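Local coordinates for protein 2-hydroxyisobutyryl-CoA synthetase (Aquincola tertiaricarbonis, PDB 6HDY) that is a CoA synthetase of the ANL superfamily, with a large AMP-binding domain and a smaller C-terminal domain, at residues L51-L54 and Q55-C58; I154-M158 and G159-G163. All coordinates share one frame; numbering follows the deposited sequence.

Contact 1 of 2, residues L51-L54 and Q55-C58; sequences LGRL and QQVC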
ATOM      1  N   LEU A  51      17.136 -11.399 -30.184  1.00 49.57           N
ATOM      2  CA  LEU A  51      18.590 -11.575 -30.221  1.00 50.81           C
ATOM      3  C   LEU A  51      19.270 -10.217 -30.414  1.00 58.17           C
ATOM      4  O   LEU A  51      20.286  -9.953 -29.769  1.00 57.92           O
ATOM      5  CB  LEU A  51      18.989 -12.566 -31.339  1.00 52.43           C
ATOM      6  CG  LEU A  51      20.481 -12.640 -31.748  1.00 58.47           C
ATOM      7  CD1 LEU A  51      21.362 -13.131 -30.584  1.00 57.36           C
ATOM      8  CD2 LEU A  51      20.672 -13.489 -33.007  1.00 58.55           C
ATOM      9  N   GLY A  52      18.690  -9.382 -31.287  1.00 56.42           N
ATOM     10  CA  GLY A  52      19.153  -8.025 -31.560  1.00 57.37           C
ATOM     11  C   GLY A  52      19.123  -7.181 -30.301  1.00 56.60           C
ATOM     12  O   GLY A  52      20.108  -6.519 -29.963  1.00 55.38           O
ATOM     13  N   ARG A  53      18.004  -7.258 -29.565  1.00 51.32           N
ATOM     14  CA  ARG A  53      17.814  -6.548 -28.297  1.00 49.18           C
ATOM     15  C   ARG A  53      18.777  -7.069 -27.222  1.00 52.20           C
ATOM     16  O   ARG A  53      19.319  -6.287 -26.445  1.00 51.97           O
ATOM     17  CB  ARG A  53      16.356  -6.695 -27.808  1.00 45.67           C
ATOM     18  CG  ARG A  53      16.078  -5.999 -26.450  1.00 47.33           C
ATOM     19  CD  ARG A  53      16.431  -4.506 -26.402  1.00 41.69           C
ATOM     20  NE  ARG A  53      15.831  -3.766 -27.513  1.00 40.90           N
ATOM     21  CZ  ARG A  53      14.569  -3.355 -27.534  1.00 58.22           C
ATOM     22  NH1 ARG A  53      13.777  -3.557 -26.483  1.00 42.13           N
ATOM     23  NH2 ARG A  53      14.095  -2.719 -28.592  1.00 49.38           N
ATOM     24  N   LEU A  54      18.945  -8.398 -27.177  1.00 48.79           N
ATOM     25  CA  LEU A  54      19.804  -9.143 -26.258  1.00 47.74           C
ATOM     26  C   LEU A  54      21.227  -8.617 -26.358  1.00 51.25           C
ATOM     27  O   LEU A  54      21.874  -8.417 -25.335  1.00 51.22           O
ATOM     28  CB  LEU A  54      19.737 -10.642 -26.625  1.00 47.32           C
ATOM     29  CG  LEU A  54      19.250 -11.671 -25.591  1.00 48.82           C
ATOM     30  CD1 LEU A  54      18.442 -11.078 -24.450  1.00 46.13           C
ATOM     31  CD2 LEU A  54      18.536 -12.834 -26.252  1.00 47.01           C
ATOM     32  N   GLN A  55      21.672  -8.306 -27.579  1.00 48.41           N
ATOM     33  CA  GLN A  55      22.989  -7.742 -27.862  1.00 50.26           C
ATOM     34  C   GLN A  55      23.097  -6.322 -27.284  1.00 53.90           C
ATOM     35  O   GLN A  55      24.090  -6.002 -26.624  1.00 52.62           O
ATOM     36  CB  GLN A  55      23.261  -7.744 -29.377  1.00 53.91           C
ATOM     37  CG  GLN A  55      23.399  -9.158 -29.948  1.00 68.88           C
ATOM     38  CD  GLN A  55      23.267  -9.195 -31.453  1.00 80.72           C
ATOM     39  OE1 GLN A  55      22.371  -8.584 -32.045  1.00 71.47           O
ATOM     40  NE2 GLN A  55      24.144  -9.937 -32.106  1.00 73.06           N
ATOM     41  N   GLN A  56      22.041  -5.498 -27.494  1.00 51.20           N
ATOM     42  CA  GLN A  56      21.934  -4.132 -26.980  1.00 51.28           C
ATOM     43  C   GLN A  56      22.008  -4.147 -25.442  1.00 53.22           C
ATOM     44  O   GLN A  56      22.806  -3.416 -24.880  1.00 53.71           O
ATOM     45  CB  GLN A  56      20.610  -3.473 -27.426  1.00 51.96           C
ATOM     46  CG  GLN A  56      20.474  -3.148 -28.895  1.00 55.44           C
ATOM     47  CD  GLN A  56      19.175  -2.420 -29.199  1.00 75.36           C
ATOM     48  OE1 GLN A  56      18.183  -3.038 -29.622  1.00 73.67           O
ATOM     49  NE2 GLN A  56      19.167  -1.082 -29.039  1.00 57.14           N
ATOM     50  N   VAL A  57      21.198  -5.010 -24.778  1.00 48.73           N
ATOM     51  CA  VAL A  57      21.112  -5.156 -23.313  1.00 45.94           C
ATOM     52  C   VAL A  57      22.475  -5.553 -22.705  1.00 49.01           C
ATOM     53  O   VAL A  57      22.927  -4.928 -21.740  1.00 48.09           O
ATOM     54  CB  VAL A  57      19.948  -6.115 -22.906  1.00 46.79           C
ATOM     55  CG1 VAL A  57      19.968  -6.440 -21.406  1.00 45.16           C
ATOM     56  CG2 VAL A  57      18.594  -5.516 -23.301  1.00 45.62           C
ATOM     57  N   CYS A  58      23.123  -6.570 -23.289  1.00 45.94           N
ATOM     58  CA  CYS A  58      24.422  -7.063 -22.847  1.00 47.55           C
ATOM     59  C   CYS A  58      25.518  -6.017 -22.991  1.00 53.11           C
ATOM     60  O   CYS A  58      26.413  -5.959 -22.150  1.00 54.89           O
ATOM     61  CB  CYS A  58      24.777  -8.366 -23.559  1.00 48.96           C
ATOM     62  SG  CYS A  58      23.899  -9.809 -22.913  1.00 50.72           S
TER
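R53 and Q56, three residues apart on helix 43-64, meet through a side-chain hydrogen bond from R53 NE to Q56 OE1 (3.2 Å). The bond is fairly straight, 163° at the hydrogen. OE1 lies at the edge of the guanidinium, in its plane, whereas the donor sits above the amide's carbonyl plane and misses the lone pairs; the two flat groups stand 80° apart. R53 gets there by sending CG anti to its backbone nitrogen (chi1 179°) and then bending at chi2 and chi3, which lays R53 CD 3.9 Å from V57 CG2. This is the close-packed part: R53 and V57 are buried, and V57 N gives R53 O a short helical bond of 2.8 Å. On the partly exposed side, L51 and Q55 fit more loosely, with L51 CG 4.4 Å from Q55 CD, while Q55 OE1 rests 3.3 Å from G52 CA. Outside the turn, R53 NH1 bonds to L330 O, W15 forms a cation-pi contact with R53, and Q55 NE2 bonds to L82 O. With NE and NH1 committed to different carbonyl oxygens, rotation of the guanidinium is probably restrained, and its charge would be eased in part by neutral carbonyl dipoles and the W15 ring.

Contact 2 of 2, residues I154-M158 and G159-G163; sequences IMWGM and GIRPG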
ATOM      1  N   ILE A 154      -0.714  -6.592 -21.169  1.00 37.26           N
ATOM      2  CA  ILE A 154      -1.035  -7.955 -20.754  1.00 36.03           C
ATOM      3  C   ILE A 154      -2.420  -7.995 -20.057  1.00 38.31           C
ATOM      4  O   ILE A 154      -3.139  -8.967 -20.219  1.00 37.14           O
ATOM      5  CB  ILE A 154       0.133  -8.489 -19.870  1.00 37.38           C
ATOM      6  CG1 ILE A 154       1.437  -8.591 -20.688  1.00 37.16           C
ATOM      7  CG2 ILE A 154      -0.211  -9.824 -19.243  1.00 37.71           C
ATOM      8  CD1 ILE A 154       2.709  -8.534 -19.869  1.00 41.35           C
ATOM      9  N   MET A 155      -2.789  -6.946 -19.289  1.00 33.78           N
ATOM     10  CA  MET A 155      -4.103  -6.882 -18.625  1.00 32.29           C
ATOM     11  C   MET A 155      -5.221  -6.725 -19.688  1.00 39.21           C
ATOM     12  O   MET A 155      -6.309  -7.273 -19.530  1.00 39.23           O
ATOM     13  CB  MET A 155      -4.135  -5.741 -17.591  1.00 32.11           C
ATOM     14  CG  MET A 155      -3.501  -6.117 -16.256  1.00 32.24           C
ATOM     15  SD  MET A 155      -3.264  -4.684 -15.157  1.00 32.52           S
ATOM     16  CE  MET A 155      -4.945  -4.174 -14.925  1.00 28.73           C
ATOM     17  N   TRP A 156      -4.922  -6.003 -20.782  1.00 36.99           N
ATOM     18  CA  TRP A 156      -5.811  -5.845 -21.930  1.00 38.20           C
ATOM     19  C   TRP A 156      -6.012  -7.251 -22.542  1.00 40.80           C
ATOM     20  O   TRP A 156      -7.139  -7.610 -22.899  1.00 40.74           O
ATOM     21  CB  TRP A 156      -5.210  -4.860 -22.953  1.00 38.29           C
ATOM     22  CG  TRP A 156      -6.034  -4.715 -24.199  1.00 42.29           C
ATOM     23  CD1 TRP A 156      -6.143  -5.608 -25.218  1.00 46.64           C
ATOM     24  CD2 TRP A 156      -6.869  -3.607 -24.548  1.00 44.42           C
ATOM     25  NE1 TRP A 156      -7.041  -5.159 -26.150  1.00 48.88           N
ATOM     26  CE2 TRP A 156      -7.491  -3.923 -25.778  1.00 50.68           C
ATOM     27  CE3 TRP A 156      -7.163  -2.377 -23.936  1.00 45.70           C
ATOM     28  CZ2 TRP A 156      -8.364  -3.045 -26.426  1.00 52.33           C
ATOM     29  CZ3 TRP A 156      -8.042  -1.512 -24.570  1.00 49.86           C
ATOM     30  CH2 TRP A 156      -8.642  -1.853 -25.797  1.00 52.77           C
ATOM     31  N   GLY A 157      -4.939  -8.045 -22.573  1.00 36.12           N
ATOM     32  CA  GLY A 157      -4.965  -9.430 -23.048  1.00 37.71           C
ATOM     33  C   GLY A 157      -5.894 -10.342 -22.262  1.00 41.38           C
ATOM     34  O   GLY A 157      -6.346 -11.374 -22.782  1.00 42.40           O
ATOM     35  N   MET A 158      -6.178  -9.970 -20.994  1.00 35.17           N
ATOM     36  CA  MET A 158      -7.083 -10.685 -20.097  1.00 34.03           C
ATOM     37  C   MET A 158      -8.526 -10.171 -20.247  1.00 41.14           C
ATOM     38  O   MET A 158      -9.434 -10.630 -19.538  1.00 41.24           O
ATOM     39  CB  MET A 158      -6.622 -10.557 -18.647  1.00 33.93           C
ATOM     40  CG  MET A 158      -5.198 -11.016 -18.408  1.00 35.64           C
ATOM     41  SD  MET A 158      -4.726 -10.775 -16.673  1.00 37.00           S
ATOM     42  CE  MET A 158      -3.170 -11.758 -16.606  1.00 32.38           C
ATOM     43  N   GLY A 159      -8.728  -9.247 -21.189  1.00 38.99           N
ATOM     44  CA  GLY A 159     -10.028  -8.637 -21.437  1.00 40.35           C
ATOM     45  C   GLY A 159     -10.378  -7.488 -20.510  1.00 42.89           C
ATOM     46  O   GLY A 159     -11.536  -7.054 -20.494  1.00 43.09           O
ATOM     47  N   ILE A 160      -9.393  -6.996 -19.704  1.00 36.96           N
ATOM     48  CA  ILE A 160      -9.562  -5.850 -18.803  1.00 35.42           C
ATOM     49  C   ILE A 160      -9.485  -4.582 -19.666  1.00 39.50           C
ATOM     50  O   ILE A 160      -8.658  -4.495 -20.578  1.00 40.09           O
ATOM     51  CB  ILE A 160      -8.575  -5.835 -17.574  1.00 36.63           C
ATOM     52  CG1 ILE A 160      -8.437  -7.241 -16.919  1.00 35.63           C
ATOM     53  CG2 ILE A 160      -9.010  -4.791 -16.527  1.00 34.05           C
ATOM     54  CD1 ILE A 160      -7.269  -7.380 -15.902  1.00 37.76           C
ATOM     55  N   ARG A 161     -10.390  -3.628 -19.432  1.00 38.14           N
ATOM     56  CA  ARG A 161     -10.502  -2.449 -20.291  1.00 39.39           C
ATOM     57  C   ARG A 161     -10.469  -1.103 -19.603  1.00 43.32           C
ATOM     58  O   ARG A 161     -10.823  -1.029 -18.426  1.00 42.08           O
ATOM     59  CB  ARG A 161     -11.822  -2.559 -21.096  1.00 41.10           C
ATOM     60  CG  ARG A 161     -11.869  -3.710 -22.111  1.00 39.95           C
ATOM     61  CD  ARG A 161     -10.926  -3.490 -23.284  1.00 39.29           C
ATOM     62  NE  ARG A 161     -10.985  -4.594 -24.259  1.00 45.41           N
ATOM     63  CZ  ARG A 161     -10.174  -5.642 -24.264  1.00 46.63           C
ATOM     64  NH1 ARG A 161      -9.246  -5.784 -23.319  1.00 38.91           N
ATOM     65  NH2 ARG A 161     -10.301  -6.575 -25.192  1.00 39.06           N
ATOM     66  N   PRO A 162     -10.193   0.008 -20.347  1.00 42.05           N
ATOM     67  CA  PRO A 162     -10.303   1.342 -19.736  1.00 42.23           C
ATOM     68  C   PRO A 162     -11.684   1.541 -19.101  1.00 46.99           C
ATOM     69  O   PRO A 162     -12.699   1.096 -19.658  1.00 48.77           O
ATOM     70  CB  PRO A 162     -10.124   2.293 -20.927  1.00 45.92           C
ATOM     71  CG  PRO A 162      -9.299   1.531 -21.885  1.00 50.24           C
ATOM     72  CD  PRO A 162      -9.773   0.111 -21.761  1.00 45.14           C
ATOM     73  N   GLY A 163     -11.696   2.131 -17.910  1.00 40.80           N
ATOM     74  CA  GLY A 163     -12.925   2.392 -17.177  1.00 40.27           C
ATOM     75  C   GLY A 163     -13.359   1.265 -16.278  1.00 42.60           C
ATOM     76  O   GLY A 163     -14.232   1.467 -15.438  1.00 42.94           O
TER
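Two torsions set up the stack between W156 and R161: the indole leaves the helix with CG opposite the backbone nitrogen (chi1 176°), while R161 folds back at chi2 (-69°). The guanidinium then lies flat on one indole face, planes 9° apart, with R161 CZ 3.7 Å from the centroid of the five-membered ring of W156, a cation-pi contact. R161 CD stands over the six-membered ring as a CH-pi partner, and P162 CD touches W156 CZ3 at 3.7 Å. The same guanidinium binds backbone: R161 NH1 donates to W156 O at 2.8 Å, in the carbonyl plane and on a lone pair, and to I160 O at 3.1 Å from above that carbonyl's plane. W156 O also receives G159 N (2.9 Å), and M155 O takes I160 N (3.1 Å). With G159 at positive phi, these two backbone bonds form a Schellman motif ending helix 141-157. Beside this motif, I160 CD1 packs on M155 CB at 3.9 Å, and both side chains touch F248 of strand 246-249. Beyond the contact, W156 NE1 bonds to S31 O and R161 N to D164. The cation thus meets one carbonyl oxygen of the last helical turn, W156 O, and one of the loop, I160 O; the helix dipole would probably favour positive charge at this end, and the stack holds the group flat.

In the fold
Both contacts are local, but they lie on different helices: contact 1 within helix 43-64, contact 2 where helix 141-157 gives way to the loop before strand 165-168. They do not touch; their centres are about 29 Å apart and their nearest atoms about 14 Å. Contact 1 is partly buried, its centre about 26 Å from the centre of the chain, and faces loops and helix 85-91. Contact 2 is buried, its centre about 19 Å from the chain's centre, beside strand 246-249 of the parallel sheet. Each centres on an arginine, yet R53 takes only an amide from its own helix, its backbone carbonyl and aromatic partners coming from distant chain, whereas R161 finds carbonyls and indole within residues 154-163.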